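Local coordinates for DUF2235 domain-containing protein (Pseudomonas aeruginosa, PDB 4O5P), which probably hydrolyses phospholipids as a type VI secretion effector of the Tle1 family, attacking membranes with an alpha/beta-hydrolase catalytic domain, at residues L593-T598 and P725-G730; A620-Q625 and Y681-L686; G746-S751 and N771-T776; G609-I614 and S698-A703; V602-L607 and L713-L718. All coordinates share one frame; numbering follows the deposited sequence.

Contact 1: residues L593-T598 and P725-G730; sequences LDDGMT and PRMLLG
Leu593 lies against Arg726 and Met727 where the outer strand 596-604 of a three-stranded antiparallel sheet begins and where a 3-10 turn, residues 725-728, follows its neighbour, strand 715-723. No hydrogen bond runs directly between the two segments; backbone bonds of Asp595 with Asp724 and of Met597 with Arg722 join 593-598 to the chain just before Pro725. Apolar packing does most of the work. Both branches of Leu593 lie on Arg726: CD1 rests 3.7 Å from Arg726 CB, while CD2 sits over one face of the guanidinium, toward its rim, 3.4 Å from NH1. That guanidinium is held by a salt bridge from NH1 to Asp724. In Met727, a selenomethionine in this crystal, the bend at chi2 (-74°) sets SE 3.9 Å from Leu593 CB, the two side chains running past each other in opposite directions, and the bend at chi3 (-69°) turns CE toward Asp595. Mixed polar and apolar contacts flank this patch, with Met727 CG 3.4 Å from the carbonyl O of Asp594 and Met727 CE equally near Asp595 OD1. Just before the strand, Asp594 closes an Asx turn: OD2 accepts from Gly596 N at 2.9 Å, met from above the carboxylate plane. At the other end selenomethionine Met597 reaches straight out beyond CG, crossing the proline ring nearly at right angles, with CE pressed to 3.3 Å from Pro725 CD.

Contact 2: residues A620-Q625 and Y681-L686; sequences AEEYSQ and YFRYRL
Tyr623 and Phe682 make the buried, aromatic half of this helix-to-loop contact. Tyr623 CE2 lies over one face of the Phe682 ring, the ring planes are 33° apart, and Tyr623 CD2 comes to 3.6 Å from Phe682 CB. Tyr623 OH is hydrogen-bonded to the backbone O of Asp585. The other half is partly exposed and more polar. One residue back along the helix, Glu622 stretches out beyond CG so that OE1 accepts a hydrogen bond from Tyr684 N at 2.9 Å, from 50° above the carboxylate plane. The same oxygen forms a salt bridge with Lys695, which probably favours the charged carboxylate. The aliphatic part of Glu622 leans on the Tyr684 ring, CG 3.6 Å from CD2, and Gln625 crosses near the phenol end of that ring. Helix 616-637 thereby receives the loop that leads into strand 687-689, with helix 571-587 against Phe682 and helix 469-487 against Tyr684.

Contact 3: residues G746-S751 and N771-T776; sequences GLPEIS and NLRAFT
Arg773 pushes its guanidinium between Leu747 and Ile750 as the chain leaves helix 767-772, facing the start of the edge strand 749-753. Its side chain bends at chi2 (-139°) and chi3 (-76°), and these kinks bring the edge of the flat group up to the Pro748 carbonyl. Leu747 holds CG beside its backbone N (chi1 -65°), and its two methyls part between Arg773 and Phe775. CD1 lies over the centre of one guanidinium face, 4.2 Å above the plane; Ile750 CD1 takes the opposite face, 3.3 Å from Arg773 NH1. At the rim, NH2 donates to Pro748 O at 3.2 Å, approaching nearly in line with the carbonyl, and NH1 adds a weak bond to the same oxygen. Leu747 CD2 slides past Phe775, 3.8 Å from Phe775 CD2, and Pro748 CD meets the end of that ring obliquely. The chemistry is that of a cation held by aliphatic faces and a carbonyl dipole: Glu749 OE2 stays 6.3 Å from Arg773 NH2, so any help from its charge is probably modest.

Contact 4: residues G609-I614 and S698-A703; sequences GTVFLI and SVLATA
Strands 609-614 and 697-702 run antiparallel, with Leu613 and Ser698 as a hydrogen-bonded pair, until a classic beta bulge at Leu700 and Ala701, both set opposite Val611, shifts the register by one. The bulge gathers two donors on one acceptor: Val611 O receives Leu700 N at 2.7 Å, in the carbonyl plane, and Ala701 N at 3.0 Å. Val611 N in turn donates to Ala701 O. At the bulge the chain turns a corner and Leu700 points toward the partner strand, its CG anti to the backbone N (chi1 -170°). Its two methyls then part company, CD2 lying alongside Val611 CG1 at 4.0 Å and CD1 touching Leu613 CD1 at 3.9 Å. Phe612 and Val699, a non-hydrogen-bonded pair, diverge, yet Val699 CG2 approaches the Phe612 ring obliquely; Thr610 CG2, from the same strand as the ring, lies over one face toward its rim, and the Ser698 carbonyl carbon lies at its edge, in plane. Helix 779-787 packs against Val699 and Thr702, and its Pro779 against Phe612. Ser698 OG is hydrogen-bonded to Arg773 O. Where the pairing ends, Thr610 and Thr702 lie side by side, pointing the same way, with their OG1 atoms 2.9 Å apart.

Contact 5: residues V602-L607 and L713-L718; sequences VIDLLL and LASVGL
Ile603 and Val716 form the hydrogen-bonded pair at the heart of an antiparallel strand pairing, the junction of edge strand 596-604 with the central strand 715-723 of a three-stranded sheet. Ile603 N donates to Val716 O and Val716 N returns the bond to Ile603 O, each at 2.9 Å and nearly straight. On the face that carries these two residues the shapes interlock. Leu605 drops CD1 into the dip beside Val716, 3.6 Å from its CG2 and also close to Leu713 O. Farther along, Ile603 CD1 reaches 3.7 Å to Leu718 CD1, the two side chains crossing at a slant. Leu700 of the neighbouring sheet touches Ile603 and Leu718, and Val706 touches Leu605, Val716 and Leu718; both pack on this face.

The opposite face is shallower and more polar. Gly717, lacking a side chain, makes a low spot beside Val602, and the strands come to 4.3 Å there between CA atoms. As strand 596-604 ends, Leu605 N donates to Ala714 O, and Leu606 straddles the small bump of Ala714 CB, its CG 4.0 Å away and both methyls just beyond. Asp604, with CG anti to the backbone N (chi1 176°), forms an Asx turn, OD1 accepting from Leu606 N from well above the carboxylate plane. A water bridges the strands here, donating to Asp604 OD1 at 2.6 Å and lying 2.9 Å from Ser715 OG.

In the fold
All five contacts belong to the Tle1-like C-terminal region. Contacts 1, 3 and 5 share the antiparallel sheet 596-604, 715-723, 749-753: contact 1 is at one end of the first strand pair, contact 5 at the other, centres about 28 Å apart, and contact 3 adds the third strand. Contact 4 belongs to the four-stranded sheet; its Leu700 packs on Ile603 and Leu718 of contact 5, and Ser698 meets Arg773 and Phe775 of contact 3, centres about 11 Å apart. Along the chain, contact 1 encloses 5, 5 encloses 4, and 4 encloses 2; contact 3 follows. Helix 616-637 of contact 2 touches Leu729 of contact 1. Strand 294-299 brings the region assigned to the catalytic domain into contact 4's sheet.

Contact 1: residues L593-T598 and P725-G730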
# COMPACT_ATOMS: atom_id res chain seq x y z
N LEU A 593 -26.99 -3.83 -26.74
CA LEU A 593 -26.56 -4.60 -25.58
C LEU A 593 -27.15 -6.00 -25.65
O LEU A 593 -28.22 -6.21 -26.23
CB LEU A 593 -27.02 -3.95 -24.27
CG LEU A 593 -26.49 -2.59 -23.86
CD1 LEU A 593 -27.12 -2.17 -22.54
CD2 LEU A 593 -24.99 -2.58 -23.72
N ASP A 594 -26.44 -6.94 -25.05
CA ASP A 594 -26.95 -8.29 -24.89
C ASP A 594 -27.15 -8.49 -23.40
O ASP A 594 -26.58 -7.74 -22.59
CB ASP A 594 -25.95 -9.30 -25.44
CG ASP A 594 -26.50 -10.70 -25.45
OD1 ASP A 594 -27.31 -10.99 -26.36
OD2 ASP A 594 -26.15 -11.51 -24.55
N ASP A 595 -27.96 -9.48 -23.02
CA ASP A 595 -28.18 -9.77 -21.61
C ASP A 595 -26.85 -10.13 -20.94
O ASP A 595 -26.62 -9.81 -19.77
CB ASP A 595 -29.16 -10.93 -21.45
CG ASP A 595 -30.56 -10.58 -21.91
OD1 ASP A 595 -31.12 -9.58 -21.42
OD2 ASP A 595 -31.10 -11.30 -22.78
N GLY A 596 -25.99 -10.79 -21.70
CA GLY A 596 -24.73 -11.24 -21.17
C GLY A 596 -23.56 -10.50 -21.80
O GLY A 596 -23.71 -9.81 -22.81
N MSE A 597 -22.40 -10.66 -21.18
CA MSE A 597 -21.18 -10.09 -21.70
C MSE A 597 -20.10 -11.14 -21.49
O MSE A 597 -20.23 -12.00 -20.62
CB MSE A 597 -20.82 -8.79 -20.97
CG MSE A 597 -20.65 -8.97 -19.49
SE MSE A 597 -20.09 -7.31 -18.60
CE MSE A 597 -20.61 -7.92 -16.91
N THR A 598 -19.05 -11.09 -22.31
CA THR A 598 -17.93 -12.00 -22.16
C THR A 598 -16.67 -11.18 -21.89
O THR A 598 -16.34 -10.26 -22.64
CB THR A 598 -17.72 -12.86 -23.42
OG1 THR A 598 -18.85 -13.73 -23.61
CG2 THR A 598 -16.46 -13.71 -23.30
N PRO A 725 -24.41 -5.88 -16.41
CA PRO A 725 -25.13 -5.09 -15.40
C PRO A 725 -25.90 -3.93 -16.02
O PRO A 725 -26.88 -3.52 -15.43
CB PRO A 725 -24.01 -4.55 -14.50
CG PRO A 725 -22.82 -4.54 -15.36
CD PRO A 725 -22.95 -5.72 -16.27
N ARG A 726 -25.46 -3.43 -17.17
CA ARG A 726 -26.19 -2.37 -17.87
C ARG A 726 -27.64 -2.80 -18.10
O ARG A 726 -28.56 -2.01 -17.91
CB ARG A 726 -25.55 -2.03 -19.21
CG ARG A 726 -24.22 -1.28 -19.16
CD ARG A 726 -23.19 -2.06 -19.96
NE ARG A 726 -22.45 -1.29 -20.93
CZ ARG A 726 -21.88 -1.82 -22.01
NH1 ARG A 726 -21.97 -3.12 -22.26
NH2 ARG A 726 -21.22 -1.03 -22.85
N MSE A 727 -27.83 -4.07 -18.47
CA MSE A 727 -29.16 -4.63 -18.72
C MSE A 727 -29.96 -4.94 -17.45
O MSE A 727 -31.06 -5.50 -17.52
CB MSE A 727 -29.04 -5.87 -19.62
CG MSE A 727 -28.63 -5.51 -21.04
SE MSE A 727 -30.10 -4.70 -22.05
CE MSE A 727 -31.17 -6.31 -22.17
N LEU A 728 -29.43 -4.55 -16.30
CA LEU A 728 -30.14 -4.70 -15.03
C LEU A 728 -30.48 -3.34 -14.44
O LEU A 728 -31.01 -3.26 -13.34
CB LEU A 728 -29.30 -5.48 -14.03
CG LEU A 728 -28.65 -6.77 -14.53
CD1 LEU A 728 -27.66 -7.31 -13.49
CD2 LEU A 728 -29.72 -7.79 -14.85
N LEU A 729 -30.15 -2.27 -15.15
CA LEU A 729 -30.37 -0.94 -14.60
C LEU A 729 -31.86 -0.63 -14.48
O LEU A 729 -32.30 -0.06 -13.48
CB LEU A 729 -29.65 0.11 -15.45
CG LEU A 729 -28.13 0.07 -15.36
CD1 LEU A 729 -27.51 1.08 -16.30
CD2 LEU A 729 -27.66 0.31 -13.92
N GLY A 730 -32.62 -1.06 -15.48
CA GLY A 730 -34.06 -0.83 -15.48
C GLY A 730 -34.82 -1.97 -14.85
O GLY A 730 -35.29 -1.86 -13.71

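Contact 2: residues A620-Q625 and Y681-L686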
# COMPACT_ATOMS: atom_id res chain seq x y z
N ALA A 620 -24.69 -3.38 -10.86
CA ALA A 620 -25.80 -2.57 -11.40
C ALA A 620 -26.33 -1.64 -10.32
O ALA A 620 -26.51 -0.44 -10.55
CB ALA A 620 -26.92 -3.48 -11.95
N GLU A 621 -26.57 -2.17 -9.13
CA GLU A 621 -27.14 -1.30 -8.10
C GLU A 621 -26.15 -0.23 -7.65
O GLU A 621 -26.56 0.90 -7.38
CB GLU A 621 -27.72 -2.11 -6.93
CG GLU A 621 -27.64 -1.42 -5.55
CD GLU A 621 -28.46 -0.14 -5.40
OE1 GLU A 621 -29.13 0.30 -6.37
OE2 GLU A 621 -28.43 0.44 -4.29
N GLU A 622 -24.86 -0.55 -7.61
CA GLU A 622 -23.86 0.44 -7.24
C GLU A 622 -23.89 1.57 -8.26
O GLU A 622 -23.89 2.75 -7.89
CB GLU A 622 -22.44 -0.17 -7.14
CG GLU A 622 -22.21 -1.05 -5.89
CD GLU A 622 -20.74 -1.43 -5.66
OE1 GLU A 622 -19.85 -0.98 -6.41
OE2 GLU A 622 -20.47 -2.19 -4.71
N TYR A 623 -23.89 1.20 -9.54
CA TYR A 623 -23.94 2.19 -10.61
C TYR A 623 -25.13 3.11 -10.38
O TYR A 623 -25.01 4.33 -10.44
CB TYR A 623 -24.06 1.54 -12.00
CG TYR A 623 -24.31 2.55 -13.11
CD1 TYR A 623 -25.60 3.05 -13.36
CD2 TYR A 623 -23.28 2.99 -13.93
CE1 TYR A 623 -25.84 3.97 -14.35
CE2 TYR A 623 -23.52 3.92 -14.95
CZ TYR A 623 -24.80 4.40 -15.14
OH TYR A 623 -25.08 5.33 -16.15
N SER A 624 -26.29 2.51 -10.13
CA SER A 624 -27.49 3.32 -9.97
C SER A 624 -27.50 4.22 -8.74
O SER A 624 -27.92 5.37 -8.81
CB SER A 624 -28.76 2.45 -10.04
OG SER A 624 -28.89 1.88 -11.34
N GLN A 625 -27.05 3.71 -7.61
CA GLN A 625 -26.99 4.54 -6.41
C GLN A 625 -26.01 5.70 -6.61
O GLN A 625 -26.30 6.84 -6.23
CB GLN A 625 -26.59 3.68 -5.20
CG GLN A 625 -26.76 4.37 -3.84
CD GLN A 625 -26.57 3.40 -2.70
OE1 GLN A 625 -27.51 2.69 -2.30
NE2 GLN A 625 -25.36 3.32 -2.17
N TYR A 681 -15.33 4.72 -11.94
CA TYR A 681 -16.05 5.90 -11.46
C TYR A 681 -17.43 5.53 -10.94
O TYR A 681 -18.00 6.22 -10.09
CB TYR A 681 -16.21 6.92 -12.60
CG TYR A 681 -14.98 7.74 -12.95
CD1 TYR A 681 -14.18 8.30 -11.96
CD2 TYR A 681 -14.63 7.96 -14.27
CE1 TYR A 681 -13.06 9.06 -12.29
CE2 TYR A 681 -13.52 8.72 -14.61
CZ TYR A 681 -12.74 9.26 -13.61
OH TYR A 681 -11.63 10.02 -13.95
N PHE A 682 -17.99 4.46 -11.48
CA PHE A 682 -19.33 4.09 -11.11
C PHE A 682 -19.41 2.78 -10.35
O PHE A 682 -20.42 2.09 -10.39
CB PHE A 682 -20.25 4.12 -12.34
CG PHE A 682 -20.63 5.51 -12.73
CD1 PHE A 682 -19.85 6.25 -13.60
CD2 PHE A 682 -21.76 6.12 -12.15
CE1 PHE A 682 -20.19 7.55 -13.93
CE2 PHE A 682 -22.12 7.42 -12.48
CZ PHE A 682 -21.33 8.14 -13.38
N ARG A 683 -18.34 2.48 -9.62
CA ARG A 683 -18.34 1.41 -8.63
C ARG A 683 -17.82 1.96 -7.30
O ARG A 683 -16.98 2.87 -7.27
CB ARG A 683 -17.41 0.27 -9.06
CG ARG A 683 -17.92 -0.54 -10.23
CD ARG A 683 -16.85 -1.52 -10.71
NE ARG A 683 -17.15 -1.92 -12.08
CZ ARG A 683 -16.54 -1.43 -13.15
NH1 ARG A 683 -15.55 -0.56 -13.03
NH2 ARG A 683 -16.92 -1.85 -14.35
N TYR A 684 -18.30 1.41 -6.19
CA TYR A 684 -17.71 1.77 -4.91
C TYR A 684 -16.39 1.05 -4.77
O TYR A 684 -16.19 -0.03 -5.34
CB TYR A 684 -18.65 1.45 -3.75
CG TYR A 684 -19.90 2.29 -3.77
CD1 TYR A 684 -19.85 3.67 -3.70
CD2 TYR A 684 -21.15 1.68 -3.85
CE1 TYR A 684 -21.02 4.42 -3.72
CE2 TYR A 684 -22.28 2.41 -3.88
CZ TYR A 684 -22.22 3.77 -3.81
OH TYR A 684 -23.41 4.46 -3.84
N ARG A 685 -15.47 1.67 -4.04
CA ARG A 685 -14.16 1.09 -3.81
C ARG A 685 -14.33 -0.18 -2.97
O ARG A 685 -15.19 -0.22 -2.08
CB ARG A 685 -13.28 2.09 -3.07
CG ARG A 685 -11.89 1.59 -2.70
CD ARG A 685 -11.15 2.62 -1.85
NE ARG A 685 -9.73 2.31 -1.81
CZ ARG A 685 -8.84 2.91 -1.03
NH1 ARG A 685 -9.23 3.87 -0.19
NH2 ARG A 685 -7.58 2.52 -1.08
N LEU A 686 -13.55 -1.21 -3.25
CA LEU A 686 -13.64 -2.41 -2.43
C LEU A 686 -12.91 -2.17 -1.12
O LEU A 686 -11.80 -1.60 -1.12
CB LEU A 686 -13.06 -3.64 -3.14
CG LEU A 686 -12.81 -4.90 -2.30
CD1 LEU A 686 -14.13 -5.45 -1.72
CD2 LEU A 686 -12.14 -5.94 -3.18

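Contact 3: residues G746-S751 and N771-T776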
# COMPACT_ATOMS: atom_id res chain seq x y z
N GLY A 746 -27.45 -17.67 -11.68
CA GLY A 746 -26.26 -18.51 -11.74
C GLY A 746 -24.93 -17.76 -11.68
O GLY A 746 -24.82 -16.59 -12.10
N LEU A 747 -23.91 -18.43 -11.15
CA LEU A 747 -22.55 -17.92 -11.14
C LEU A 747 -22.00 -17.79 -12.58
O LEU A 747 -22.47 -18.48 -13.49
CB LEU A 747 -21.65 -18.86 -10.34
CG LEU A 747 -21.89 -19.02 -8.84
CD1 LEU A 747 -21.25 -20.32 -8.35
CD2 LEU A 747 -21.32 -17.83 -8.07
N PRO A 748 -21.00 -16.91 -12.78
CA PRO A 748 -20.43 -16.71 -14.12
C PRO A 748 -19.89 -18.00 -14.72
O PRO A 748 -19.48 -18.91 -13.99
CB PRO A 748 -19.27 -15.75 -13.85
CG PRO A 748 -19.71 -14.97 -12.66
CD PRO A 748 -20.42 -15.98 -11.79
N GLU A 749 -19.90 -18.08 -16.04
CA GLU A 749 -19.42 -19.26 -16.73
C GLU A 749 -17.96 -19.08 -17.13
O GLU A 749 -17.63 -18.24 -17.96
CB GLU A 749 -20.30 -19.54 -17.95
CG GLU A 749 -21.53 -20.38 -17.63
CD GLU A 749 -21.18 -21.85 -17.43
OE1 GLU A 749 -20.06 -22.27 -17.83
OE2 GLU A 749 -22.02 -22.60 -16.88
N ILE A 750 -17.08 -19.88 -16.53
CA ILE A 750 -15.64 -19.71 -16.74
C ILE A 750 -15.05 -20.85 -17.58
O ILE A 750 -15.32 -22.03 -17.35
CB ILE A 750 -14.88 -19.61 -15.41
CG1 ILE A 750 -15.57 -18.60 -14.49
CG2 ILE A 750 -13.44 -19.24 -15.67
CD1 ILE A 750 -15.11 -18.62 -13.03
N SER A 751 -14.25 -20.46 -18.57
CA SER A 751 -13.51 -21.42 -19.37
C SER A 751 -12.05 -21.03 -19.26
O SER A 751 -11.71 -19.85 -19.15
CB SER A 751 -13.98 -21.39 -20.83
OG SER A 751 -13.58 -20.19 -21.46
N ASN A 771 -20.15 -23.80 -4.13
CA ASN A 771 -20.13 -23.21 -2.80
C ASN A 771 -18.85 -22.43 -2.58
O ASN A 771 -18.86 -21.35 -1.99
CB ASN A 771 -20.30 -24.26 -1.70
CG ASN A 771 -20.02 -23.70 -0.32
OD1 ASN A 771 -19.01 -24.04 0.31
ND2 ASN A 771 -20.89 -22.80 0.14
N LEU A 772 -17.74 -22.99 -3.06
CA LEU A 772 -16.46 -22.31 -2.91
C LEU A 772 -16.47 -20.97 -3.66
O LEU A 772 -15.86 -20.01 -3.20
CB LEU A 772 -15.32 -23.18 -3.42
CG LEU A 772 -15.07 -24.46 -2.61
CD1 LEU A 772 -14.02 -25.31 -3.31
CD2 LEU A 772 -14.63 -24.13 -1.18
N ARG A 773 -17.18 -20.94 -4.79
CA ARG A 773 -17.25 -19.76 -5.66
C ARG A 773 -18.35 -18.77 -5.28
O ARG A 773 -18.52 -17.74 -5.94
CB ARG A 773 -17.48 -20.20 -7.11
CG ARG A 773 -16.28 -20.85 -7.79
CD ARG A 773 -16.13 -20.37 -9.23
NE ARG A 773 -17.12 -20.98 -10.10
CZ ARG A 773 -17.88 -20.30 -10.96
NH1 ARG A 773 -17.78 -18.99 -11.08
NH2 ARG A 773 -18.74 -20.96 -11.71
N ALA A 774 -19.11 -19.09 -4.23
CA ALA A 774 -20.29 -18.30 -3.87
C ALA A 774 -19.93 -16.84 -3.61
O ALA A 774 -18.91 -16.55 -2.99
CB ALA A 774 -20.98 -18.89 -2.64
N PHE A 775 -20.78 -15.93 -4.07
CA PHE A 775 -20.62 -14.52 -3.76
C PHE A 775 -20.95 -14.27 -2.28
O PHE A 775 -22.09 -14.46 -1.86
CB PHE A 775 -21.55 -13.67 -4.64
CG PHE A 775 -21.07 -13.51 -6.05
CD1 PHE A 775 -19.98 -12.69 -6.34
CD2 PHE A 775 -21.72 -14.16 -7.09
CE1 PHE A 775 -19.55 -12.55 -7.65
CE2 PHE A 775 -21.29 -14.01 -8.39
CZ PHE A 775 -20.21 -13.21 -8.68
N THR A 776 -19.96 -13.86 -1.50
CA THR A 776 -20.20 -13.54 -0.09
C THR A 776 -19.45 -12.29 0.35
O THR A 776 -18.52 -11.85 -0.33
CB THR A 776 -19.75 -14.67 0.85
OG1 THR A 776 -18.36 -14.53 1.14
CG2 THR A 776 -20.03 -16.03 0.25

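Contact 4: residues G609-I614 and S698-A703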
# COMPACT_ATOMS: atom_id res chain seq x y z
N GLY A 609 -1.05 -13.95 -5.42
CA GLY A 609 -2.17 -13.23 -4.85
C GLY A 609 -3.52 -13.84 -5.18
O GLY A 609 -3.62 -14.75 -6.01
N THR A 610 -4.56 -13.33 -4.53
CA THR A 610 -5.92 -13.79 -4.77
C THR A 610 -6.53 -12.86 -5.82
O THR A 610 -6.11 -11.70 -5.94
CB THR A 610 -6.72 -13.71 -3.47
OG1 THR A 610 -6.24 -14.71 -2.55
CG2 THR A 610 -8.22 -13.90 -3.72
N VAL A 611 -7.49 -13.38 -6.58
CA VAL A 611 -8.26 -12.60 -7.55
C VAL A 611 -9.75 -12.96 -7.41
O VAL A 611 -10.10 -14.15 -7.33
CB VAL A 611 -7.84 -12.89 -9.00
CG1 VAL A 611 -8.74 -12.11 -9.96
CG2 VAL A 611 -6.35 -12.57 -9.25
N PHE A 612 -10.60 -11.93 -7.39
CA PHE A 612 -12.04 -12.07 -7.25
C PHE A 612 -12.76 -11.61 -8.51
O PHE A 612 -12.19 -10.90 -9.33
CB PHE A 612 -12.58 -11.15 -6.15
CG PHE A 612 -12.03 -11.43 -4.79
CD1 PHE A 612 -12.47 -12.53 -4.06
CD2 PHE A 612 -11.09 -10.58 -4.24
CE1 PHE A 612 -11.96 -12.77 -2.80
CE2 PHE A 612 -10.59 -10.81 -2.98
CZ PHE A 612 -11.03 -11.91 -2.25
N LEU A 613 -14.04 -11.99 -8.61
CA LEU A 613 -15.02 -11.39 -9.52
C LEU A 613 -16.10 -10.71 -8.68
O LEU A 613 -16.45 -11.20 -7.60
CB LEU A 613 -15.68 -12.47 -10.38
CG LEU A 613 -14.92 -12.99 -11.59
CD1 LEU A 613 -15.75 -14.02 -12.34
CD2 LEU A 613 -14.56 -11.83 -12.47
N ILE A 614 -16.65 -9.60 -9.16
CA ILE A 614 -17.75 -8.95 -8.44
C ILE A 614 -19.11 -9.38 -9.02
O ILE A 614 -19.18 -9.96 -10.12
CB ILE A 614 -17.64 -7.42 -8.49
CG1 ILE A 614 -17.75 -6.92 -9.93
CG2 ILE A 614 -16.32 -6.94 -7.84
CD1 ILE A 614 -17.59 -5.43 -10.05
N SER A 698 -16.58 -13.22 -5.34
CA SER A 698 -16.46 -14.63 -5.67
C SER A 698 -15.00 -14.89 -5.90
O SER A 698 -14.35 -14.15 -6.65
CB SER A 698 -17.25 -14.93 -6.94
OG SER A 698 -16.97 -16.23 -7.43
N VAL A 699 -14.45 -15.94 -5.29
CA VAL A 699 -13.02 -16.21 -5.47
C VAL A 699 -12.80 -16.80 -6.85
O VAL A 699 -13.39 -17.83 -7.19
CB VAL A 699 -12.45 -17.17 -4.41
CG1 VAL A 699 -10.98 -17.43 -4.69
CG2 VAL A 699 -12.64 -16.60 -3.01
N LEU A 700 -11.96 -16.15 -7.65
CA LEU A 700 -11.66 -16.63 -8.99
C LEU A 700 -10.38 -17.45 -8.93
O LEU A 700 -10.25 -18.48 -9.59
CB LEU A 700 -11.48 -15.44 -9.94
CG LEU A 700 -11.38 -15.70 -11.43
CD1 LEU A 700 -12.64 -16.41 -11.95
CD2 LEU A 700 -11.17 -14.36 -12.15
N ALA A 701 -9.44 -16.96 -8.14
CA ALA A 701 -8.15 -17.63 -8.00
C ALA A 701 -7.53 -17.32 -6.64
O ALA A 701 -7.59 -16.19 -6.16
CB ALA A 701 -7.21 -17.21 -9.12
N THR A 702 -6.93 -18.33 -6.02
CA THR A 702 -6.29 -18.15 -4.73
C THR A 702 -5.41 -19.35 -4.46
O THR A 702 -5.61 -20.41 -5.07
CB THR A 702 -7.32 -18.00 -3.59
OG1 THR A 702 -6.66 -17.59 -2.39
CG2 THR A 702 -8.04 -19.31 -3.34
N ALA A 703 -4.43 -19.18 -3.57
CA ALA A 703 -3.50 -20.24 -3.19
C ALA A 703 -2.83 -20.85 -4.42
O ALA A 703 -2.50 -22.03 -4.43
CB ALA A 703 -4.22 -21.30 -2.39

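Contact 5: residues V602-L607 and L713-L718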
# COMPACT_ATOMS: atom_id res chain seq x y z
N VAL A 602 -5.71 -12.93 -18.55
CA VAL A 602 -4.73 -13.93 -18.16
C VAL A 602 -4.40 -13.68 -16.71
O VAL A 602 -4.05 -12.56 -16.34
CB VAL A 602 -3.45 -13.84 -19.02
CG1 VAL A 602 -2.43 -14.87 -18.58
CG2 VAL A 602 -3.77 -14.04 -20.50
N ILE A 603 -4.52 -14.72 -15.88
CA ILE A 603 -4.12 -14.61 -14.47
C ILE A 603 -2.74 -15.23 -14.27
O ILE A 603 -2.51 -16.40 -14.62
CB ILE A 603 -5.13 -15.25 -13.51
CG1 ILE A 603 -6.46 -14.48 -13.54
CG2 ILE A 603 -4.57 -15.24 -12.08
CD1 ILE A 603 -7.61 -15.22 -12.88
N ASP A 604 -1.82 -14.42 -13.73
CA ASP A 604 -0.45 -14.88 -13.52
C ASP A 604 -0.30 -15.33 -12.08
O ASP A 604 -0.12 -14.52 -11.17
CB ASP A 604 0.54 -13.76 -13.85
CG ASP A 604 1.98 -14.15 -13.56
OD1 ASP A 604 2.26 -15.34 -13.33
OD2 ASP A 604 2.83 -13.24 -13.57
N LEU A 605 -0.39 -16.64 -11.87
CA LEU A 605 -0.40 -17.20 -10.52
C LEU A 605 0.96 -17.13 -9.83
O LEU A 605 1.08 -17.52 -8.66
CB LEU A 605 -0.96 -18.62 -10.55
CG LEU A 605 -2.42 -18.48 -11.03
CD1 LEU A 605 -2.71 -19.26 -12.30
CD2 LEU A 605 -3.41 -18.80 -9.91
N LEU A 606 1.97 -16.63 -10.54
CA LEU A 606 3.30 -16.42 -9.96
C LEU A 606 3.35 -15.14 -9.13
O LEU A 606 4.24 -14.97 -8.28
CB LEU A 606 4.37 -16.39 -11.06
CG LEU A 606 4.65 -17.69 -11.82
CD1 LEU A 606 5.84 -17.54 -12.76
CD2 LEU A 606 4.86 -18.88 -10.88
N LEU A 607 2.40 -14.23 -9.37
CA LEU A 607 2.32 -12.97 -8.61
C LEU A 607 1.97 -13.19 -7.14
O LEU A 607 2.10 -12.28 -6.31
CB LEU A 607 1.30 -12.00 -9.24
CG LEU A 607 1.67 -11.36 -10.58
CD1 LEU A 607 0.57 -10.41 -11.05
CD2 LEU A 607 3.01 -10.64 -10.49
N LEU A 713 -0.94 -24.43 -13.05
CA LEU A 713 -0.21 -23.79 -14.14
C LEU A 713 0.25 -22.40 -13.70
O LEU A 713 -0.45 -21.72 -12.95
CB LEU A 713 -1.09 -23.70 -15.39
CG LEU A 713 -0.40 -23.82 -16.76
CD1 LEU A 713 0.16 -25.21 -16.93
CD2 LEU A 713 -1.36 -23.51 -17.91
N ALA A 714 1.42 -21.98 -14.18
CA ALA A 714 1.99 -20.69 -13.77
C ALA A 714 1.11 -19.53 -14.21
O ALA A 714 0.97 -18.54 -13.48
CB ALA A 714 3.42 -20.52 -14.32
N SER A 715 0.50 -19.67 -15.39
CA SER A 715 -0.37 -18.64 -15.97
C SER A 715 -1.58 -19.29 -16.61
O SER A 715 -1.45 -20.29 -17.33
CB SER A 715 0.36 -17.83 -17.04
OG SER A 715 0.81 -16.59 -16.53
N VAL A 716 -2.75 -18.72 -16.37
CA VAL A 716 -3.99 -19.29 -16.87
C VAL A 716 -4.86 -18.26 -17.60
O VAL A 716 -5.28 -17.25 -17.02
CB VAL A 716 -4.82 -19.90 -15.71
CG1 VAL A 716 -6.21 -20.29 -16.21
CG2 VAL A 716 -4.11 -21.09 -15.12
N GLY A 717 -5.15 -18.52 -18.87
CA GLY A 717 -6.11 -17.72 -19.62
C GLY A 717 -7.54 -18.04 -19.22
O GLY A 717 -7.90 -19.19 -19.00
N LEU A 718 -8.36 -17.00 -19.12
CA LEU A 718 -9.76 -17.14 -18.74
C LEU A 718 -10.66 -16.40 -19.70
O LEU A 718 -10.36 -15.27 -20.11
CB LEU A 718 -10.02 -16.60 -17.34
CG LEU A 718 -9.56 -17.44 -16.14
CD1 LEU A 718 -10.18 -16.93 -14.84
CD2 LEU A 718 -9.92 -18.89 -16.37
O HOH W 1 3.28 -16.89 -15.14